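Local coordinates for protein MstE (Scytonema sp. PCC 10023, PDB 6SBF) that probably catalyses a class II terpene cyclisation that builds the polycyclic isoprenoid scaffold of merosterols, within a single alpha6-alpha6 barrel domain, at residues S25-A30 / W294-Q299; W270-L275 / V361-M366. The protein carries 1 engineered substitution. All blocks are in the same frame, centred on the assembly; numbering follows the deposited sequence.

Contact 1 of 2, residues S25-A30 / W294-Q299; sequences SNSINA and WLLEQQ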
loop_
_atom_site.group_PDB
_atom_site.type_symbol
_atom_site.label_atom_id
_atom_site.label_comp_id
_atom_site.label_asym_id
_atom_site.label_seq_id
_atom_site.Cartn_x
_atom_site.Cartn_y
_atom_site.Cartn_z
ATOM N N SER A 25 -4.165 -14.199 -17.294
ATOM C CA SER A 25 -2.913 -13.841 -18.024
ATOM C C SER A 25 -3.156 -12.566 -18.838
ATOM O O SER A 25 -2.333 -11.654 -18.796
ATOM C CB SER A 25 -2.433 -14.967 -18.912
ATOM O OG SER A 25 -2.160 -16.112 -18.115
ATOM N N ASN A 26 -4.223 -12.553 -19.616
ATOM C CA ASN A 26 -4.499 -11.423 -20.539
ATOM C C ASN A 26 -4.679 -10.119 -19.743
ATOM O O ASN A 26 -4.170 -9.052 -20.156
ATOM C CB ASN A 26 -5.659 -11.748 -21.464
ATOM C CG ASN A 26 -5.302 -12.831 -22.487
ATOM O OD1 ASN A 26 -4.115 -13.177 -22.608
ATOM N ND2 ASN A 26 -6.317 -13.424 -23.101
ATOM N N SER A 27 -5.407 -10.216 -18.644
ATOM C CA SER A 27 -5.694 -9.064 -17.758
ATOM C C SER A 27 -4.418 -8.545 -17.152
ATOM O O SER A 27 -4.101 -7.332 -17.215
ATOM C CB SER A 27 -6.634 -9.509 -16.645
ATOM O OG SER A 27 -6.728 -8.521 -15.612
ATOM N N ILE A 28 -3.609 -9.454 -16.607
ATOM C CA ILE A 28 -2.308 -9.069 -16.009
ATOM C C ILE A 28 -1.441 -8.383 -17.082
ATOM O O ILE A 28 -0.803 -7.382 -16.804
ATOM C CB ILE A 28 -1.665 -10.276 -15.333
ATOM C CG1 ILE A 28 -2.436 -10.679 -14.075
ATOM C CG2 ILE A 28 -0.169 -10.026 -15.088
ATOM C CD1 ILE A 28 -2.195 -12.098 -13.639
ATOM N N ASN A 29 -1.344 -9.006 -18.249
ATOM C CA ASN A 29 -0.480 -8.443 -19.284
ATOM C C ASN A 29 -0.914 -7.067 -19.753
ATOM O O ASN A 29 -0.078 -6.185 -19.975
ATOM C CB ASN A 29 -0.330 -9.400 -20.476
ATOM C CG ASN A 29 0.383 -10.689 -20.066
ATOM O OD1 ASN A 29 1.205 -10.660 -19.156
ATOM N ND2 ASN A 29 0.101 -11.759 -20.787
ATOM N N ALA A 30 -2.220 -6.870 -19.855
ATOM C CA ALA A 30 -2.743 -5.546 -20.268
ATOM C C ALA A 30 -2.412 -4.507 -19.189
ATOM O O ALA A 30 -2.060 -3.361 -19.525
ATOM C CB ALA A 30 -4.233 -5.609 -20.538
ATOM N N TRP A 294 -14.738 -10.541 -10.374
ATOM C CA TRP A 294 -15.222 -9.154 -10.378
ATOM C C TRP A 294 -14.100 -8.217 -10.847
ATOM O O TRP A 294 -14.336 -7.334 -11.684
ATOM C CB TRP A 294 -15.717 -8.788 -8.985
ATOM C CG TRP A 294 -16.287 -7.402 -8.953
ATOM C CD1 TRP A 294 -17.550 -7.035 -9.308
ATOM C CD2 TRP A 294 -15.604 -6.233 -8.485
ATOM N NE1 TRP A 294 -17.676 -5.678 -9.109
ATOM C CE2 TRP A 294 -16.525 -5.164 -8.573
ATOM C CE3 TRP A 294 -14.335 -5.971 -7.965
ATOM C CZ2 TRP A 294 -16.184 -3.871 -8.202
ATOM C CZ3 TRP A 294 -13.990 -4.696 -7.578
ATOM C CH2 TRP A 294 -14.914 -3.656 -7.684
ATOM N N LEU A 295 -12.877 -8.459 -10.356
ATOM C CA LEU A 295 -11.767 -7.579 -10.802
ATOM C C LEU A 295 -11.539 -7.763 -12.325
ATOM O O LEU A 295 -11.306 -6.757 -13.018
ATOM C CB LEU A 295 -10.500 -7.907 -9.996
ATOM C CG LEU A 295 -10.547 -7.456 -8.553
ATOM C CD1 LEU A 295 -9.401 -8.077 -7.737
ATOM C CD2 LEU A 295 -10.478 -5.952 -8.440
ATOM N N LEU A 296 -11.630 -8.990 -12.837
ATOM C CA LEU A 296 -11.477 -9.171 -14.285
ATOM C C LEU A 296 -12.541 -8.350 -15.039
ATOM O O LEU A 296 -12.224 -7.715 -16.048
ATOM C CB LEU A 296 -11.550 -10.640 -14.704
ATOM C CG LEU A 296 -10.427 -11.509 -14.183
ATOM C CD1 LEU A 296 -10.676 -12.979 -14.523
ATOM C CD2 LEU A 296 -9.114 -11.056 -14.738
ATOM N N GLU A 297 -13.782 -8.383 -14.557
ATOM C CA GLU A 297 -14.891 -7.659 -15.243
ATOM C C GLU A 297 -14.717 -6.141 -15.175
ATOM O O GLU A 297 -15.134 -5.482 -16.148
ATOM C CB GLU A 297 -16.275 -8.100 -14.709
ATOM C CG GLU A 297 -17.470 -7.405 -15.382
ATOM C CD GLU A 297 -18.777 -8.158 -15.207
ATOM O OE1 GLU A 297 -19.736 -7.842 -15.953
ATOM O OE2 GLU A 297 -18.835 -9.051 -14.317
ATOM N N GLN A 298 -14.100 -5.636 -14.112
ATOM C CA GLN A 298 -13.954 -4.179 -13.863
ATOM C C GLN A 298 -12.825 -3.567 -14.660
ATOM O O GLN A 298 -12.738 -2.360 -14.707
ATOM C CB GLN A 298 -13.799 -3.881 -12.375
ATOM C CG GLN A 298 -15.018 -4.286 -11.544
ATOM C CD GLN A 298 -16.265 -3.520 -11.949
ATOM O OE1 GLN A 298 -16.237 -2.326 -12.013
ATOM N NE2 GLN A 298 -17.346 -4.212 -12.254
ATOM N N GLN A 299 -11.911 -4.375 -15.209
ATOM C CA GLN A 299 -10.734 -3.774 -15.882
ATOM C C GLN A 299 -11.214 -2.913 -17.051
ATOM O O GLN A 299 -12.110 -3.322 -17.797
ATOM C CB GLN A 299 -9.825 -4.898 -16.362
ATOM C CG GLN A 299 -8.450 -4.387 -16.806
ATOM C CD GLN A 299 -7.489 -5.539 -17.095
ATOM O OE1 GLN A 299 -7.938 -6.679 -17.276
ATOM N NE2 GLN A 299 -6.194 -5.232 -17.064
#

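Contact 2 of 2, residues W270-L275 / V361-M366; sequences WCLRLL and VKAAPM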
loop_
_atom_site.group_PDB
_atom_site.type_symbol
_atom_site.label_atom_id
_atom_site.label_comp_id
_atom_site.label_asym_id
_atom_site.label_seq_id
_atom_site.Cartn_x
_atom_site.Cartn_y
_atom_site.Cartn_z
ATOM N N TRP A 270 -6.803 -5.512 -1.996
ATOM C CA TRP A 270 -6.153 -5.788 -0.711
ATOM C C TRP A 270 -6.882 -6.926 0.014
ATOM O O TRP A 270 -6.208 -7.732 0.680
ATOM C CB TRP A 270 -6.009 -4.505 0.133
ATOM C CG TRP A 270 -4.827 -3.687 -0.303
ATOM C CD1 TRP A 270 -4.776 -2.492 -0.964
ATOM C CD2 TRP A 270 -3.449 -4.081 -0.108
ATOM N NE1 TRP A 270 -3.480 -2.113 -1.175
ATOM C CE2 TRP A 270 -2.645 -3.078 -0.701
ATOM C CE3 TRP A 270 -2.827 -5.182 0.457
ATOM C CZ2 TRP A 270 -1.245 -3.157 -0.672
ATOM C CZ3 TRP A 270 -1.462 -5.235 0.515
ATOM C CH2 TRP A 270 -0.694 -4.257 -0.062
ATOM N N CYS A 271 -8.213 -6.970 -0.057
ATOM C CA CYS A 271 -8.926 -8.080 0.590
ATOM C C CYS A 271 -8.521 -9.409 -0.060
ATOM O O CYS A 271 -8.406 -10.426 0.659
ATOM C CB CYS A 271 -10.415 -7.819 0.519
ATOM S SG CYS A 271 -11.399 -8.863 1.578
ATOM N N LEU A 272 -8.350 -9.430 -1.357
ATOM C CA LEU A 272 -7.927 -10.663 -2.075
ATOM C C LEU A 272 -6.564 -11.097 -1.529
ATOM O O LEU A 272 -6.388 -12.320 -1.242
ATOM C CB LEU A 272 -7.964 -10.406 -3.564
ATOM C CG LEU A 272 -7.459 -11.535 -4.453
ATOM C CD1 LEU A 272 -8.192 -12.827 -4.144
ATOM C CD2 LEU A 272 -7.570 -11.157 -5.915
ATOM N N ARG A 273 -5.627 -10.176 -1.331
ATOM C CA ARG A 273 -4.326 -10.552 -0.770
ATOM C C ARG A 273 -4.529 -11.136 0.651
ATOM O O ARG A 273 -3.887 -12.149 0.976
ATOM C CB ARG A 273 -3.401 -9.354 -0.691
ATOM C CG ARG A 273 -2.776 -9.069 -2.004
ATOM C CD ARG A 273 -1.705 -7.992 -1.940
ATOM N NE ARG A 273 -0.554 -8.157 -1.029
ATOM C CZ ARG A 273 0.616 -7.518 -1.178
ATOM N NH1 ARG A 273 0.888 -6.853 -2.281
ATOM N NH2 ARG A 273 1.524 -7.544 -0.215
ATOM N N LEU A 274 -5.354 -10.514 1.460
ATOM C CA LEU A 274 -5.622 -11.030 2.823
ATOM C C LEU A 274 -6.138 -12.470 2.750
ATOM O O LEU A 274 -5.698 -13.341 3.544
ATOM C CB LEU A 274 -6.619 -10.109 3.503
ATOM C CG LEU A 274 -7.172 -10.577 4.852
ATOM C CD1 LEU A 274 -6.135 -10.805 5.906
ATOM C CD2 LEU A 274 -8.183 -9.517 5.332
ATOM N N LEU A 275 -7.022 -12.747 1.836
ATOM C CA LEU A 275 -7.691 -14.068 1.733
ATOM C C LEU A 275 -6.712 -15.161 1.240
ATOM O O LEU A 275 -7.019 -16.327 1.391
ATOM C CB LEU A 275 -8.928 -14.012 0.842
ATOM C CG LEU A 275 -10.090 -13.158 1.381
ATOM C CD1 LEU A 275 -11.141 -13.028 0.309
ATOM C CD2 LEU A 275 -10.644 -13.720 2.662
ATOM N N VAL A 361 -1.903 -11.655 -9.683
ATOM C CA VAL A 361 -0.717 -12.529 -9.821
ATOM C C VAL A 361 -0.616 -13.477 -8.621
ATOM O O VAL A 361 -0.413 -14.701 -8.795
ATOM C CB VAL A 361 0.552 -11.698 -10.026
ATOM C CG1 VAL A 361 1.782 -12.591 -10.029
ATOM C CG2 VAL A 361 0.532 -10.931 -11.325
ATOM N N LYS A 362 -0.767 -12.954 -7.420
ATOM C CA LYS A 362 -0.623 -13.780 -6.212
ATOM C C LYS A 362 -1.782 -14.764 -6.116
ATOM O O LYS A 362 -1.565 -15.863 -5.601
ATOM C CB LYS A 362 -0.496 -12.867 -5.003
ATOM C CG LYS A 362 0.748 -11.995 -4.929
ATOM C CD LYS A 362 0.858 -11.044 -3.750
ATOM C CE LYS A 362 0.637 -11.678 -2.421
ATOM N NZ LYS A 362 1.842 -12.463 -2.084
ATOM N N ALA A 363 -2.998 -14.399 -6.544
ATOM C CA ALA A 363 -4.154 -15.272 -6.342
ATOM C C ALA A 363 -4.267 -16.360 -7.386
ATOM O O ALA A 363 -4.952 -17.371 -7.113
ATOM C CB ALA A 363 -5.371 -14.439 -6.301
ATOM N N ALA A 364 -3.781 -16.117 -8.591
ATOM C CA ALA A 364 -4.042 -17.029 -9.715
ATOM C C ALA A 364 -3.673 -18.475 -9.398
ATOM O O ALA A 364 -4.411 -19.375 -9.788
ATOM C CB ALA A 364 -3.297 -16.576 -10.940
ATOM N N PRO A 365 -2.541 -18.780 -8.734
ATOM C CA PRO A 365 -2.175 -20.182 -8.531
ATOM C C PRO A 365 -3.087 -20.919 -7.543
ATOM O O PRO A 365 -3.037 -22.153 -7.505
ATOM C CB PRO A 365 -0.752 -20.103 -7.978
ATOM C CG PRO A 365 -0.629 -18.728 -7.411
ATOM C CD PRO A 365 -1.437 -17.886 -8.371
ATOM N N MET A 366 -3.869 -20.152 -6.782
ATOM C CA MET A 366 -4.777 -20.702 -5.742
ATOM C C MET A 366 -6.207 -20.732 -6.291
ATOM O O MET A 366 -7.120 -21.004 -5.510
ATOM C CB MET A 366 -4.717 -19.835 -4.478
ATOM C CG MET A 366 -3.304 -19.706 -3.923
ATOM S SD MET A 366 -2.421 -21.269 -3.803
ATOM C CE MET A 366 -3.418 -22.201 -2.637
#

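Contact 1 of 2, residues S25-A30 / W294-Q299
Ser27 and Gln299 carry the polar half of this contact, a pair of hydrogen bonds between the middle of helix 18-37 and the C-terminal end of helix 282-298. Gln299 sends its chain out extended, CG anti to the backbone N (chi1 -168°), which carries the amide across to Ser27. There NE2 donates to the backbone O of Ser27 at 3.0 Å, almost straight (N-H...O 173°), with the acceptor close to the plane of the glutamine amide. The second bond runs the other way: Ser27 OG donates to Gln299 OE1 at 2.8 Å, coming from well above the carbonyl plane, 48° out of it. NE2 also donates to Gly303 O in the following loop, a second partner for the same nitrogen. The Ala30 methyl lies beside this amide nitrogen, CB to Gln299 NE2 4.0 Å.

The apolar half lies next to these bonds. Leu296 CD2 presses on Ser27 CB at 3.5 Å, a close fit for two carbons. Trp305 touches both Ser27 and Gln299, and Leu360 of helix 350-363 also packs on Ser27. The backbones come nearest at Ser27 and Leu296, their CA atoms 6.7 Å apart. An alanine replacing Gln299 would probably take this donor from the carbonyls of Ser27 and Gly303 and this acceptor from Ser27 OG, and open a gap beside Ala30.

In the alpha-alpha barrel this pairing ties the N-terminal helix to the C-terminal end of helix 282-298. Because the amide gives through nitrogen and receives through oxygen, one uncharged side chain reads both the backbone and the hydroxyl of Ser27, and a flipped amide would put its oxygen against the Ser27 carbonyl; the two bonds together fix its rotation.

Contact 2 of 2, residues W270-L275 / V361-M366
Leu272 reaches Ala363 with its whole branched end. Its CB is still 5.5 Å from Ala363 CB, but with CG anti to the backbone N (chi1 176°) the chain swings over: CG comes to 4.0 Å of that methyl, CD1 to 3.9 Å and CD2 to a similar distance. The single alanine methyl is thus met by the branch point and both arms of the leucine, and Ile292 of helix 282-298 touches both residues. Here helix 265-275 and the end of helix 350-363 pack together near their C-terminal ends within the alpha-alpha barrel, a buried contact made without any hydrogen bond between the two segments. Beside it the guanidinium of Arg273 lies between two partners: Trp270 CZ3 and Lys362 CD lie on opposite faces, each nearer the edge of the group than its middle, CZ3 3.4 Å above the plane. Lys362 bends at its third and fourth torsions, and its CE comes 4.0 Å from Arg273 NE, while NZ stays 5.0 Å from that same nitrogen. The nearby like charge is probably offset by Glu224, which forms a salt bridge with Arg273 NH2.

From the N terminus, helix 18-37 supplies the first half of contact 1 and waits 263 residues for its partner. Before that loop closes, helix 265-275 supplies the first half of contact 2, and the next helix, 282-298, completes contact 1. Contact 2 then closes a shorter loop of 85 residues at the end of helix 350-363, so the two contacts cross along the chain. Their centres are 14 Å apart and they touch directly: Ile28 CD1 packs on Val361 CG2 at 3.8 Å, and Leu295 CD1 on Leu272 CD2 at 4.0 Å. Together they tie the N-terminal helix and three C-terminal helices into one continuous part of the barrel, joining the two ends of the chain.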